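Local coordinates for protein FimX (Pseudomonas aeruginosa PAO1, PDB 3HV8), which is an EAL-domain protein whose fold is a barrel of strands and helices, modelled here with the ligand C2E bound, at residues 57-60 with 61-65; 24-27 with 28-32; 180-183 with 184-187; 142-145 with 146-149; 215-218 with 219-223. One frame throughout, in Å; residues are numbered along the deposited sequence. Where two conformers were deposited one is given.

Contact 1 of 5, residues 57-60 with 61-65; sequences LLNP and QGQEV
The side-chain amides of Gln-61 and Gln-63 both lie near that of Asn-59, at the turn of a tight beta hairpin. The Asn-59 plane is turned 49° from the Gln-61 amide and 43° from the Gln-63 amide, so neither pair is stacked. Asn-59 CG is 3.7 Å from Gln-63 CB. Gln-61 NE2 comes to 3.8 Å from the same Asn-59 CG, and the two side chains cross at about a right angle. The first torsion of Asn-59 (67°) puts CG between its own N and carbonyl carbon, which brings the amide back toward residues 61-63.

The hairpin joins strand 49-58 to the short strand 64-65. A type I turn runs from Asn-59 to Gly-62, closed by Gly-62 N on Asn-59 O at 2.8 Å. Asn-59 N then bonds to Gln-63 O at 3.0 Å. With Gly-62 at positive phi, this is the type I turn plus G1 beta bulge hairpin. Below the turn, Leu-57 and Val-65 form an antiparallel hydrogen-bonded pair through both of their N and O atoms. Their side chains lie on one face of the sheet, CB to CB at 4.1 Å. Leu-58 and Glu-64 form the next, non-hydrogen-bonded pair, with their side chains on the other face. The carboxylate of Glu-64 has a salt bridge to Arg-34 of strand 33-42. Leu-58 runs beside the Glu-64 chain, pointing the same way, and its CD2 touches Glu-64 CG at 3.9 Å.

Contact 2 of 5, residues 24-27 with 28-32; sequences LQQA and LETNS
Ala-27 and Ser-32 meet at the C-terminal end of helix 20-30, where the chain turns toward strand 33-42. Leu-28 N still makes the ordinary helical bond to Leu-24 O. After it the coil tightens, and Glu-29 N bonds three residues back, to Gln-26 O at 3.0 Å. Thr-30 N bonds in the same way to Ala-27 O, at 3.2 Å. Both donors stand well above the plane of the carbonyl they reach.

Thr-30 adds a side-chain bond. Its first torsion (58°) sets OG1 between the backbone N and the carbonyl carbon, turned back to the preceding turn. OG1 donates to Gln-26 O at 3.0 Å, from the opposite face of that carbonyl to Glu-29 N. One oxygen is thus gripped by two donors. Water 1 donates to Thr-30 OG1 at 2.9 Å and has only a weak bond from Gln-26 NE2.

Asn-31 has positive phi and breaks the helix; its OD1 accepts from Trp-86 NE1. The chain then folds back, and Ser-32 N reaches Ala-27 O at 3.1 Å, in the carbonyl plane and on a lone pair. This brings Ser-32 CB to 3.8 Å from Ala-27 CB, while Ser-32 OG bonds to Leu-58 O. Leu-28 leans on Phe-33, Lys-82 and Ile-83. A left-handed residue followed by a six-to-one bond, here Ser-32 N to Ala-27 O, ends the helix as in Schellman-type C-termini.

Contact 3 of 5, residues 180-183 with 184-187; sequences PFNA and LKHL
Phe-181 and Leu-184 cross obliquely, their CD1 atoms 4.0 Å apart. They sit in a short run of helical backbone angles with i to i+3 bonds, in the loop between strands 168-174 and 191-194. The methyl approaches the Phe-181 ring at a slant. The touch is less certain because Leu-184 has two deposited conformers. The ring also meets Phe-174 edge-to-face and packs on Leu-214, Glu-217 and Leu-218 of helix 205-220.

Asn-182 and Lys-185 are arranged differently. They lie side by side and point the same way. The lysine is extended beyond CG, and its methylenes run along the Asn-182 backbone, with Lys-185 CD 3.5 Å from Asn-182 O. That oxygen also accepts from Lys-185 N at 3.0 Å, the donor standing above the carbonyl plane. The same i to i+3 pattern recurs one residue on, with His-186 N on Ala-183 O at 3.1 Å. The first bond of the series, Leu-184 N to Phe-181 O, is weak.

His-186 brings CD2 to 3.3 Å from Asn-182 O, an oblique approach. Ala-183 O instead lies at the ring's edge, in its plane. Leu-187 is buried against Leu-152, Ala-155 and Thr-159 of helix 152-164. Its CG comes to 3.4 Å from Ala-183 O.

Contact 4 of 5, residues 142-145 with 146-149; sequences QISE and ADAT
Strand 139-144 passes straight into helix 145-150, and the first helical bond runs from Ala-148 N to Ser-144 O at 2.9 Å, nearly along the C=O axis. Ser-144 is the N-cap. Its first torsion (76°) holds OG between the backbone N and the carbonyl carbon, turned to the first coil of the helix. There OG accepts from Asp-147 N at 3.0 Å, with 161° at the hydrogen.

Asp-147 answers through a solvent molecule. Water 2 donates to Asp-147 OD1 at 2.7 Å and accepts from Ser-144 N at 3.0 Å. The link resembles a capping box with a water inserted in its second half.

Thr-149 also reaches back one turn. Its N and its OG1 both donate to Glu-145 O, from opposite faces of the carbonyl; the hydroxyl is the shorter, OG1 to Glu-145 O at 2.7 Å. The Glu-145 side chain is extended alongside Thr-149, and its carboxylate accepts from the backbone N atoms of Gly-175, Cys-176 and Ser-177. Ile-143 CG2 sits 4.1 Å from Ala-148 CB, where the sheet meets the helix.

The side chain of Ser-144 is about 6 Å from the bound C2E. The Ser-144 hydroxyl satisfies an N-H of the first turn, the water takes the N-H of Ser-144, and the Glu-145 carboxylate holds the 175-177 loop. A negative Asp-147 would probably be favoured by the positive end of the helix.

Contact 5 of 5, residues 215-218 with 219-223; sequences IAEL and HEQQK
The carbonyl oxygen of Ile-215 lies over one face of the His-219 ring, 3.4 Å above its plane and offset toward the rim. The same oxygen accepts from His-219 N at 3.0 Å, so it meets both the backbone and the ring of one residue. Ile-215 lies beside the histidine, pointing the same way, with its CG2 only 3.4 Å from His-219 CE1. Beyond the contact, His-219 NE2 is bonded to Ser-225 OG.

Another side of helix 205-220 carries a polar pair. Glu-217 leaves with CG anti to its backbone N (chi1 -175°) and then bends at the next bond, which carries the carboxylate along to the following turn. Gln-221 is also bent. Its NE2 donates to Glu-217 OE2 at 2.7 Å, an almost straight bond of 171°. The carboxylate oxygen lies in the amide plane of Gln-221 and is approached almost end-on, yet the two flat groups are turned 41° apart.

The helix ends in a Schellman motif. Gln-222, with positive phi, is its C-prime residue. Lys-223 N reaches Leu-218 O at 3.0 Å, and Gln-222 N reaches His-219 O at 2.8 Å. The Leu-218 side chain faces Ile-192 and Ile-194 in this beta-alpha-beta unit, while Lys-223 NZ bonds to Val-189 O. The motif supplies donors to carbonyls of the last turn, and the Gln-221 amide probably stabilises the negative charge of Glu-217 near the helix end.

The five contacts follow in series along the chain, and none nests in or crosses another. From the N terminus, contact 2 ends helix 20-30 and contact 1 turns the hairpin of strands 49-58 and 64-65. They touch: Leu-57 CD1 packs on Ala-27 CB at 3.7 Å. Contact 4 then starts helix 145-150 at the end of a barrel strand. Contact 3 coils the loop before strand 191-194, and contact 5 closes helix 205-220. Contact 3 bridges its neighbours, with Leu-187 on Ala-148 of contact 4 and Phe-181 on Glu-217 and Leu-218 of contact 5. Contacts 1 and 3 are about 38 Å apart between centres, on opposite sides of the centre of the chain.

Contact 1 of 5, residues 57-60 with 61-65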
loop_
_atom_site.group_PDB
_atom_site.type_symbol
_atom_site.label_atom_id
_atom_site.label_comp_id
_atom_site.label_asym_id
_atom_site.label_seq_id
_atom_site.Cartn_x
_atom_site.Cartn_y
_atom_site.Cartn_z
ATOM N N LEU A 57 -12.178 8.718 6.482
ATOM C CA LEU A 57 -12.746 10.055 6.603
ATOM C C LEU A 57 -13.483 10.130 7.944
ATOM O O LEU A 57 -14.087 9.157 8.373
ATOM C CB LEU A 57 -13.694 10.320 5.435
ATOM C CG LEU A 57 -14.692 11.471 5.564
ATOM C CD1 LEU A 57 -13.981 12.809 5.517
ATOM C CD2 LEU A 57 -15.736 11.385 4.435
ATOM N N LEU A 58 -13.402 11.271 8.626
ATOM C CA LEU A 58 -14.174 11.431 9.856
ATOM C C LEU A 58 -15.353 12.314 9.500
ATOM O O LEU A 58 -15.171 13.444 9.056
ATOM C CB LEU A 58 -13.317 12.054 10.963
ATOM C CG LEU A 58 -12.098 11.243 11.422
ATOM C CD1 LEU A 58 -11.317 12.073 12.441
ATOM C CD2 LEU A 58 -12.473 9.892 12.012
ATOM N N ASN A 59 -16.557 11.756 9.595
ATOM C CA ASN A 59 -17.754 12.505 9.238
ATOM C C ASN A 59 -18.044 13.559 10.306
ATOM O O ASN A 59 -17.391 13.578 11.350
ATOM C CB ASN A 59 -18.955 11.583 8.940
ATOM C CG ASN A 59 -19.458 10.824 10.163
ATOM O OD1 ASN A 59 -20.142 9.810 10.025
ATOM N ND2 ASN A 59 -19.131 11.305 11.353
ATOM N N PRO A 60 -18.997 14.462 10.040
ATOM C CA PRO A 60 -19.212 15.527 11.024
ATOM C C PRO A 60 -19.529 15.033 12.442
ATOM O O PRO A 60 -19.434 15.828 13.368
ATOM C CB PRO A 60 -20.385 16.310 10.429
ATOM C CG PRO A 60 -20.225 16.124 8.948
ATOM C CD PRO A 60 -19.736 14.704 8.788
ATOM N N GLN A 61 -19.874 13.758 12.615
ATOM C CA GLN A 61 -20.143 13.224 13.952
ATOM C C GLN A 61 -18.950 12.497 14.557
ATOM O O GLN A 61 -19.045 11.947 15.653
ATOM C CB GLN A 61 -21.359 12.292 13.951
ATOM C CG GLN A 61 -22.681 12.989 13.702
ATOM C CD GLN A 61 -22.863 13.371 12.251
ATOM O OE1 GLN A 61 -23.182 14.517 11.934
ATOM N NE2 GLN A 61 -22.651 12.411 11.355
ATOM N N GLY A 62 -17.829 12.481 13.841
ATOM C CA GLY A 62 -16.621 11.863 14.356
ATOM C C GLY A 62 -16.504 10.376 14.052
ATOM O O GLY A 62 -15.654 9.690 14.614
ATOM N N GLN A 63 -17.361 9.879 13.164
ATOM C CA GLN A 63 -17.329 8.467 12.784
ATOM C C GLN A 63 -16.345 8.187 11.644
ATOM O O GLN A 63 -16.191 9.005 10.739
ATOM C CB GLN A 63 -18.719 7.999 12.361
ATOM C CG GLN A 63 -19.765 8.040 13.462
ATOM C CD GLN A 63 -21.123 7.579 12.969
ATOM O OE1 GLN A 63 -21.671 8.131 12.010
ATOM N NE2 GLN A 63 -21.673 6.557 13.620
ATOM N N GLU A 64 -15.710 7.019 11.694
ATOM C CA GLU A 64 -14.821 6.595 10.612
ATOM C C GLU A 64 -15.632 6.105 9.423
ATOM O O GLU A 64 -16.491 5.231 9.557
ATOM C CB GLU A 64 -13.855 5.508 11.083
ATOM C CG GLU A 64 -12.801 6.016 12.028
ATOM C CD GLU A 64 -11.940 4.912 12.612
ATOM O OE1 GLU A 64 -11.077 5.227 13.455
ATOM O OE2 GLU A 64 -12.115 3.731 12.233
ATOM N N VAL A 65 -15.357 6.692 8.265
ATOM C CA VAL A 65 -15.996 6.330 7.006
ATOM C C VAL A 65 -14.925 5.746 6.090
ATOM O O VAL A 65 -13.869 6.345 5.895
ATOM C CB VAL A 65 -16.616 7.559 6.332
ATOM C CG1 VAL A 65 -17.310 7.190 5.025
ATOM C CG2 VAL A 65 -17.578 8.255 7.291
#

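Contact 2 of 5, residues 24-27 with 28-32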
loop_
_atom_site.group_PDB
_atom_site.type_symbol
_atom_site.label_atom_id
_atom_site.label_comp_id
_atom_site.label_asym_id
_atom_site.label_seq_id
_atom_site.Cartn_x
_atom_site.Cartn_y
_atom_site.Cartn_z
ATOM N N LEU A 24 -15.758 16.508 1.910
ATOM C CA LEU A 24 -14.344 16.272 1.621
ATOM C C LEU A 24 -13.537 17.557 1.519
ATOM O O LEU A 24 -12.417 17.633 2.045
ATOM C CB LEU A 24 -14.201 15.469 0.325
ATOM C CG LEU A 24 -14.615 13.999 0.412
ATOM C CD1 LEU A 24 -14.700 13.419 -1.001
ATOM C CD2 LEU A 24 -13.643 13.195 1.281
ATOM N N GLN A 25 -14.087 18.554 0.830
ATOM C CA GLN A 25 -13.418 19.846 0.694
ATOM C C GLN A 25 -13.104 20.417 2.079
ATOM O O GLN A 25 -11.988 20.873 2.341
ATOM C CB GLN A 25 -14.282 20.811 -0.130
ATOM C CG GLN A 25 -14.287 20.467 -1.626
ATOM C CD GLN A 25 -15.399 21.151 -2.416
ATOM O OE1 GLN A 25 -16.492 21.396 -1.900
ATOM N NE2 GLN A 25 -15.125 21.442 -3.684
ATOM N N GLN A 26 -14.093 20.367 2.957
ATOM C CA GLN A 26 -13.947 20.852 4.328
ATOM C C GLN A 26 -12.982 19.980 5.137
ATOM O O GLN A 26 -12.142 20.487 5.878
ATOM C CB GLN A 26 -15.328 20.891 4.976
ATOM C CG GLN A 26 -15.387 21.171 6.440
ATOM C CD GLN A 26 -16.817 21.405 6.870
ATOM O OE1 GLN A 26 -17.385 22.464 6.607
ATOM N NE2 GLN A 26 -17.420 20.405 7.503
ATOM N N ALA A 27 -13.098 18.664 4.998
ATOM C CA ALA A 27 -12.242 17.732 5.734
ATOM C C ALA A 27 -10.749 17.951 5.457
ATOM O O ALA A 27 -9.929 17.835 6.374
ATOM C CB ALA A 27 -12.632 16.283 5.377
ATOM N N LEU A 28 -10.414 18.248 4.203
ATOM C CA LEU A 28 -9.044 18.511 3.764
ATOM C C LEU A 28 -8.441 19.737 4.424
ATOM O O LEU A 28 -7.217 19.878 4.480
ATOM C CB LEU A 28 -8.987 18.682 2.247
ATOM C CG LEU A 28 -9.021 17.360 1.481
ATOM C CD1 LEU A 28 -9.367 17.622 0.027
ATOM C CD2 LEU A 28 -7.685 16.608 1.640
ATOM N N GLU A 29 -9.303 20.618 4.916
ATOM C CA GLU A 29 -8.838 21.848 5.564
ATOM C C GLU A 29 -8.954 21.819 7.086
ATOM O O GLU A 29 -8.534 22.767 7.759
ATOM C CB GLU A 29 -9.590 23.059 5.005
ATOM C CG GLU A 29 -9.412 23.279 3.510
ATOM C CD GLU A 29 -8.000 23.704 3.129
ATOM O OE1 GLU A 29 -7.770 23.972 1.930
ATOM O OE2 GLU A 29 -7.122 23.774 4.017
ATOM N N THR A 30 -9.513 20.751 7.637
ATOM C CA THR A 30 -9.736 20.668 9.082
ATOM C C THR A 30 -9.190 19.404 9.750
ATOM O O THR A 30 -9.538 19.097 10.888
ATOM C CB THR A 30 -11.228 20.749 9.399
ATOM O OG1 THR A 30 -11.902 19.680 8.713
ATOM C CG2 THR A 30 -11.805 22.075 8.941
ATOM N N ASN A 31 -8.335 18.663 9.043
ATOM C CA ASN A 31 -7.808 17.383 9.548
ATOM C C ASN A 31 -8.903 16.385 9.912
ATOM O O ASN A 31 -8.745 15.602 10.841
ATOM C CB ASN A 31 -6.891 17.563 10.776
ATOM C CG ASN A 31 -5.495 18.015 10.408
ATOM O OD1 ASN A 31 -5.008 17.751 9.316
ATOM N ND2 ASN A 31 -4.841 18.712 11.331
ATOM N N SER A 32 -10.011 16.407 9.165
ATOM C CA SER A 32 -11.116 15.507 9.469
ATOM C C SER A 32 -10.946 14.172 8.757
ATOM O O SER A 32 -11.879 13.656 8.130
ATOM C CB SER A 32 -12.465 16.132 9.135
ATOM O OG SER A 32 -13.492 15.462 9.847
HETATM O O HOH W 1 -14.647 18.843 8.737
#

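Contact 3 of 5, residues 180-183 with 184-187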
loop_
_atom_site.group_PDB
_atom_site.type_symbol
_atom_site.label_atom_id
_atom_site.label_comp_id
_atom_site.label_asym_id
_atom_site.label_seq_id
_atom_site.Cartn_x
_atom_site.Cartn_y
_atom_site.Cartn_z
ATOM N N PRO A 180 0.302 -10.641 -15.665
ATOM C CA PRO A 180 0.654 -9.695 -14.598
ATOM C C PRO A 180 2.151 -9.400 -14.534
ATOM O O PRO A 180 2.545 -8.325 -14.068
ATOM C CB PRO A 180 0.193 -10.393 -13.311
ATOM C CG PRO A 180 -0.472 -11.650 -13.704
ATOM C CD PRO A 180 -0.288 -11.892 -15.164
ATOM N N PHE A 181 2.987 -10.333 -14.986
ATOM C CA PHE A 181 4.424 -10.110 -14.888
ATOM C C PHE A 181 4.983 -9.110 -15.913
ATOM O O PHE A 181 6.071 -8.568 -15.718
ATOM C CB PHE A 181 5.181 -11.450 -14.896
ATOM C CG PHE A 181 5.008 -12.221 -13.627
ATOM C CD1 PHE A 181 5.906 -12.063 -12.581
ATOM C CD2 PHE A 181 3.920 -13.055 -13.450
ATOM C CE1 PHE A 181 5.735 -12.750 -11.387
ATOM C CE2 PHE A 181 3.735 -13.746 -12.248
ATOM C CZ PHE A 181 4.657 -13.591 -11.218
ATOM N N ASN A 182 4.225 -8.848 -16.972
ATOM C CA ASN A 182 4.683 -7.925 -18.009
ATOM C C ASN A 182 4.899 -6.527 -17.444
ATOM O O ASN A 182 5.856 -5.835 -17.782
ATOM C CB ASN A 182 3.684 -7.843 -19.163
ATOM C CG ASN A 182 3.712 -9.063 -20.061
ATOM O OD1 ASN A 182 2.899 -9.186 -20.977
ATOM N ND2 ASN A 182 4.646 -9.967 -19.809
ATOM N N ALA A 183 3.994 -6.104 -16.579
ATOM C CA ALA A 183 4.090 -4.768 -16.013
ATOM C C ALA A 183 5.421 -4.542 -15.305
ATOM O O ALA A 183 5.967 -3.437 -15.350
ATOM C CB ALA A 183 2.932 -4.530 -15.056
ATOM N N LEU A 184 5.948 -5.588 -14.677
ATOM C CA LEU A 184 7.185 -5.493 -13.904
ATOM C C LEU A 184 8.426 -5.227 -14.770
ATOM O O LEU A 184 9.464 -4.807 -14.263
ATOM C CB LEU A 184 7.371 -6.750 -13.045
ATOM C CG LEU A 184 6.128 -7.109 -12.223
ATOM C CD1 LEU A 184 6.430 -8.267 -11.291
ATOM C CD2 LEU A 184 5.620 -5.902 -11.443
ATOM N N LYS A 185 8.304 -5.446 -16.077
ATOM C CA LYS A 185 9.394 -5.129 -17.014
ATOM C C LYS A 185 9.631 -3.621 -17.126
ATOM O O LYS A 185 10.651 -3.167 -17.670
ATOM C CB LYS A 185 9.087 -5.684 -18.405
ATOM C CG LYS A 185 8.888 -7.188 -18.492
ATOM C CD LYS A 185 8.188 -7.534 -19.804
ATOM C CE LYS A 185 8.032 -9.032 -19.999
ATOM N NZ LYS A 185 7.486 -9.345 -21.352
ATOM N N HIS A 186 8.691 -2.841 -16.603
ATOM C CA HIS A 186 8.663 -1.408 -16.876
ATOM C C HIS A 186 8.820 -0.558 -15.638
ATOM O O HIS A 186 9.182 0.607 -15.738
ATOM C CB HIS A 186 7.342 -1.038 -17.546
ATOM C CG HIS A 186 7.104 -1.761 -18.831
ATOM N ND1 HIS A 186 7.652 -1.340 -20.024
ATOM C CD2 HIS A 186 6.384 -2.869 -19.116
ATOM C CE1 HIS A 186 7.280 -2.163 -20.988
ATOM N NE2 HIS A 186 6.514 -3.102 -20.463
ATOM N N LEU A 187 8.540 -1.141 -14.474
ATOM C CA LEU A 187 8.402 -0.384 -13.238
ATOM C C LEU A 187 9.558 -0.651 -12.294
ATOM O O LEU A 187 10.230 -1.678 -12.403
ATOM C CB LEU A 187 7.083 -0.740 -12.558
ATOM C CG LEU A 187 5.860 -0.590 -13.468
ATOM C CD1 LEU A 187 4.587 -1.082 -12.794
ATOM C CD2 LEU A 187 5.698 0.857 -13.954
#

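Contact 4 of 5, residues 142-145 with 146-149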
loop_
_atom_site.group_PDB
_atom_site.type_symbol
_atom_site.label_atom_id
_atom_site.label_comp_id
_atom_site.label_asym_id
_atom_site.label_seq_id
_atom_site.Cartn_x
_atom_site.Cartn_y
_atom_site.Cartn_z
ATOM N N GLN A 142 2.434 2.434 -2.724
ATOM C CA GLN A 142 1.690 1.333 -3.308
ATOM C C GLN A 142 0.817 1.833 -4.428
ATOM O O GLN A 142 0.105 2.833 -4.284
ATOM C CB GLN A 142 0.799 0.667 -2.256
ATOM C CG GLN A 142 1.534 0.237 -1.022
ATOM C CD GLN A 142 0.658 -0.543 -0.062
ATOM O OE1 GLN A 142 0.910 -1.718 0.198
ATOM N NE2 GLN A 142 -0.376 0.107 0.466
ATOM N N ILE A 143 0.878 1.116 -5.537
ATOM C CA ILE A 143 0.043 1.366 -6.683
ATOM C C ILE A 143 -0.719 0.076 -6.992
ATOM O O ILE A 143 -0.124 -1.002 -6.985
ATOM C CB ILE A 143 0.966 1.725 -7.880
ATOM C CG1 ILE A 143 1.860 2.917 -7.507
ATOM C CG2 ILE A 143 0.144 1.988 -9.143
ATOM C CD1 ILE A 143 3.047 3.164 -8.466
ATOM N N SER A 144 -2.018 0.146 -7.262
ATOM C CA SER A 144 -2.764 -1.057 -7.623
ATOM C C SER A 144 -2.309 -1.593 -8.973
ATOM O O SER A 144 -1.837 -0.846 -9.840
ATOM C CB SER A 144 -4.277 -0.790 -7.649
ATOM O OG SER A 144 -4.627 -0.068 -8.823
ATOM N N GLU A 145 -2.475 -2.895 -9.143
ATOM C CA GLU A 145 -2.157 -3.516 -10.419
ATOM C C GLU A 145 -2.943 -2.869 -11.551
ATOM O O GLU A 145 -2.390 -2.603 -12.620
ATOM C CB GLU A 145 -2.436 -5.009 -10.370
ATOM C CG GLU A 145 -2.231 -5.697 -11.718
ATOM C CD GLU A 145 -2.305 -7.200 -11.592
ATOM O OE1 GLU A 145 -3.419 -7.761 -11.584
ATOM O OE2 GLU A 145 -1.224 -7.817 -11.480
ATOM N N ALA A 146 -4.225 -2.614 -11.318
ATOM C CA ALA A 146 -5.042 -2.032 -12.367
ATOM C C ALA A 146 -4.474 -0.675 -12.776
ATOM O O ALA A 146 -4.325 -0.389 -13.967
ATOM C CB ALA A 146 -6.478 -1.887 -11.888
ATOM N N ASP A 147 -4.114 0.153 -11.801
ATOM C CA ASP A 147 -3.571 1.485 -12.124
ATOM C C ASP A 147 -2.181 1.430 -12.760
ATOM O O ASP A 147 -1.869 2.215 -13.666
ATOM C CB ASP A 147 -3.556 2.388 -10.891
ATOM C CG ASP A 147 -4.931 2.840 -10.518
ATOM O OD1 ASP A 147 -5.120 3.306 -9.379
ATOM O OD2 ASP A 147 -5.822 2.709 -11.376
ATOM N N ALA A 148 -1.335 0.518 -12.292
ATOM C CA ALA A 148 -0.003 0.379 -12.862
ATOM C C ALA A 148 -0.093 0.053 -14.341
ATOM O O ALA A 148 0.717 0.513 -15.140
ATOM C CB ALA A 148 0.747 -0.735 -12.159
ATOM N N THR A 149 -1.083 -0.761 -14.680
ATOM C CA THR A 149 -1.301 -1.245 -16.028
ATOM C C THR A 149 -1.996 -0.183 -16.896
ATOM O O THR A 149 -1.627 0.039 -18.048
ATOM C CB THR A 149 -2.119 -2.540 -15.948
ATOM O OG1 THR A 149 -1.498 -3.421 -14.988
ATOM C CG2 THR A 149 -2.174 -3.226 -17.292
HETATM O O HOH W 2 -3.297 2.830 -7.391
#

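Contact 5 of 5, residues 215-218 with 219-223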
loop_
_atom_site.group_PDB
_atom_site.type_symbol
_atom_site.label_atom_id
_atom_site.label_comp_id
_atom_site.label_asym_id
_atom_site.label_seq_id
_atom_site.Cartn_x
_atom_site.Cartn_y
_atom_site.Cartn_z
ATOM N N ILE A 215 3.927 -17.011 -6.110
ATOM C CA ILE A 215 5.011 -16.665 -5.203
ATOM C C ILE A 215 6.367 -17.054 -5.788
ATOM O O ILE A 215 7.310 -16.259 -5.763
ATOM C CB ILE A 215 4.777 -17.303 -3.809
ATOM C CG1 ILE A 215 3.543 -16.667 -3.157
ATOM C CG2 ILE A 215 6.018 -17.177 -2.935
ATOM C CD1 ILE A 215 3.077 -17.357 -1.881
ATOM N N ALA A 216 6.462 -18.258 -6.353
ATOM C CA ALA A 216 7.738 -18.712 -6.876
ATOM C C ALA A 216 8.227 -17.824 -8.014
ATOM O O ALA A 216 9.415 -17.497 -8.098
ATOM C CB ALA A 216 7.634 -20.153 -7.337
ATOM N N GLU A 217 7.308 -17.410 -8.880
ATOM C CA GLU A 217 7.697 -16.579 -10.004
ATOM C C GLU A 217 8.088 -15.158 -9.588
ATOM O O GLU A 217 9.011 -14.575 -10.156
ATOM C CB GLU A 217 6.620 -16.559 -11.090
ATOM C CG GLU A 217 7.070 -15.775 -12.325
ATOM C CD GLU A 217 8.373 -16.303 -12.911
ATOM O OE1 GLU A 217 8.611 -17.527 -12.810
ATOM O OE2 GLU A 217 9.159 -15.504 -13.473
ATOM N N LEU A 218 7.397 -14.609 -8.589
ATOM C CA LEU A 218 7.805 -13.320 -8.032
ATOM C C LEU A 218 9.231 -13.381 -7.490
ATOM O O LEU A 218 10.039 -12.481 -7.724
ATOM C CB LEU A 218 6.862 -12.902 -6.917
ATOM C CG LEU A 218 5.495 -12.444 -7.398
ATOM C CD1 LEU A 218 4.530 -12.329 -6.218
ATOM C CD2 LEU A 218 5.635 -11.130 -8.156
ATOM N N HIS A 219 9.529 -14.448 -6.759
ATOM C CA HIS A 219 10.864 -14.614 -6.215
ATOM C C HIS A 219 11.925 -14.805 -7.312
ATOM O O HIS A 219 13.018 -14.280 -7.195
ATOM C CB HIS A 219 10.884 -15.736 -5.186
ATOM C CG HIS A 219 10.054 -15.430 -3.983
ATOM N ND1 HIS A 219 9.788 -16.355 -2.996
ATOM C CD2 HIS A 219 9.389 -14.303 -3.628
ATOM C CE1 HIS A 219 9.023 -15.803 -2.071
ATOM N NE2 HIS A 219 8.749 -14.563 -2.442
ATOM N N GLU A 220 11.590 -15.536 -8.368
ATOM C CA GLU A 220 12.511 -15.641 -9.494
ATOM C C GLU A 220 12.863 -14.251 -9.999
ATOM O O GLU A 220 14.003 -13.990 -10.383
ATOM C CB GLU A 220 11.930 -16.495 -10.617
ATOM C CG GLU A 220 11.787 -17.961 -10.259
ATOM C CD GLU A 220 13.116 -18.620 -9.953
ATOM O OE1 GLU A 220 14.157 -18.131 -10.444
ATOM O OE2 GLU A 220 13.115 -19.628 -9.217
ATOM N N GLN A 221 11.881 -13.354 -9.972
ATOM C CA GLN A 221 12.068 -11.982 -10.442
ATOM C C GLN A 221 12.632 -11.078 -9.337
ATOM O O GLN A 221 12.726 -9.859 -9.501
ATOM C CB GLN A 221 10.750 -11.396 -10.975
ATOM C CG GLN A 221 10.081 -12.225 -12.048
ATOM C CD GLN A 221 10.935 -12.298 -13.279
ATOM O OE1 GLN A 221 11.669 -11.355 -13.588
ATOM N NE2 GLN A 221 10.862 -13.419 -13.992
ATOM N N GLN A 222 13.019 -11.687 -8.218
ATOM C CA GLN A 222 13.673 -10.997 -7.109
ATOM C C GLN A 222 12.781 -9.916 -6.487
ATOM O O GLN A 222 13.263 -8.904 -5.984
ATOM C CB GLN A 222 15.033 -10.445 -7.535
ATOM C CG GLN A 222 16.062 -11.558 -7.715
ATOM C CD GLN A 222 16.961 -11.332 -8.900
ATOM O OE1 GLN A 222 17.458 -12.284 -9.506
ATOM N NE2 GLN A 222 17.158 -10.071 -9.260
ATOM N N LYS A 223 11.479 -10.169 -6.503
ATOM C CA LYS A 223 10.514 -9.299 -5.837
ATOM C C LYS A 223 10.115 -9.903 -4.508
ATOM O O LYS A 223 9.926 -11.123 -4.403
ATOM C CB LYS A 223 9.271 -9.124 -6.694
ATOM C CG LYS A 223 9.529 -8.596 -8.113
ATOM C CD LYS A 223 10.358 -7.331 -8.099
ATOM C CE LYS A 223 10.420 -6.723 -9.509
ATOM N NZ LYS A 223 11.314 -5.556 -9.546
HETATM O O HOH W 3 11.341 -19.119 -6.913
#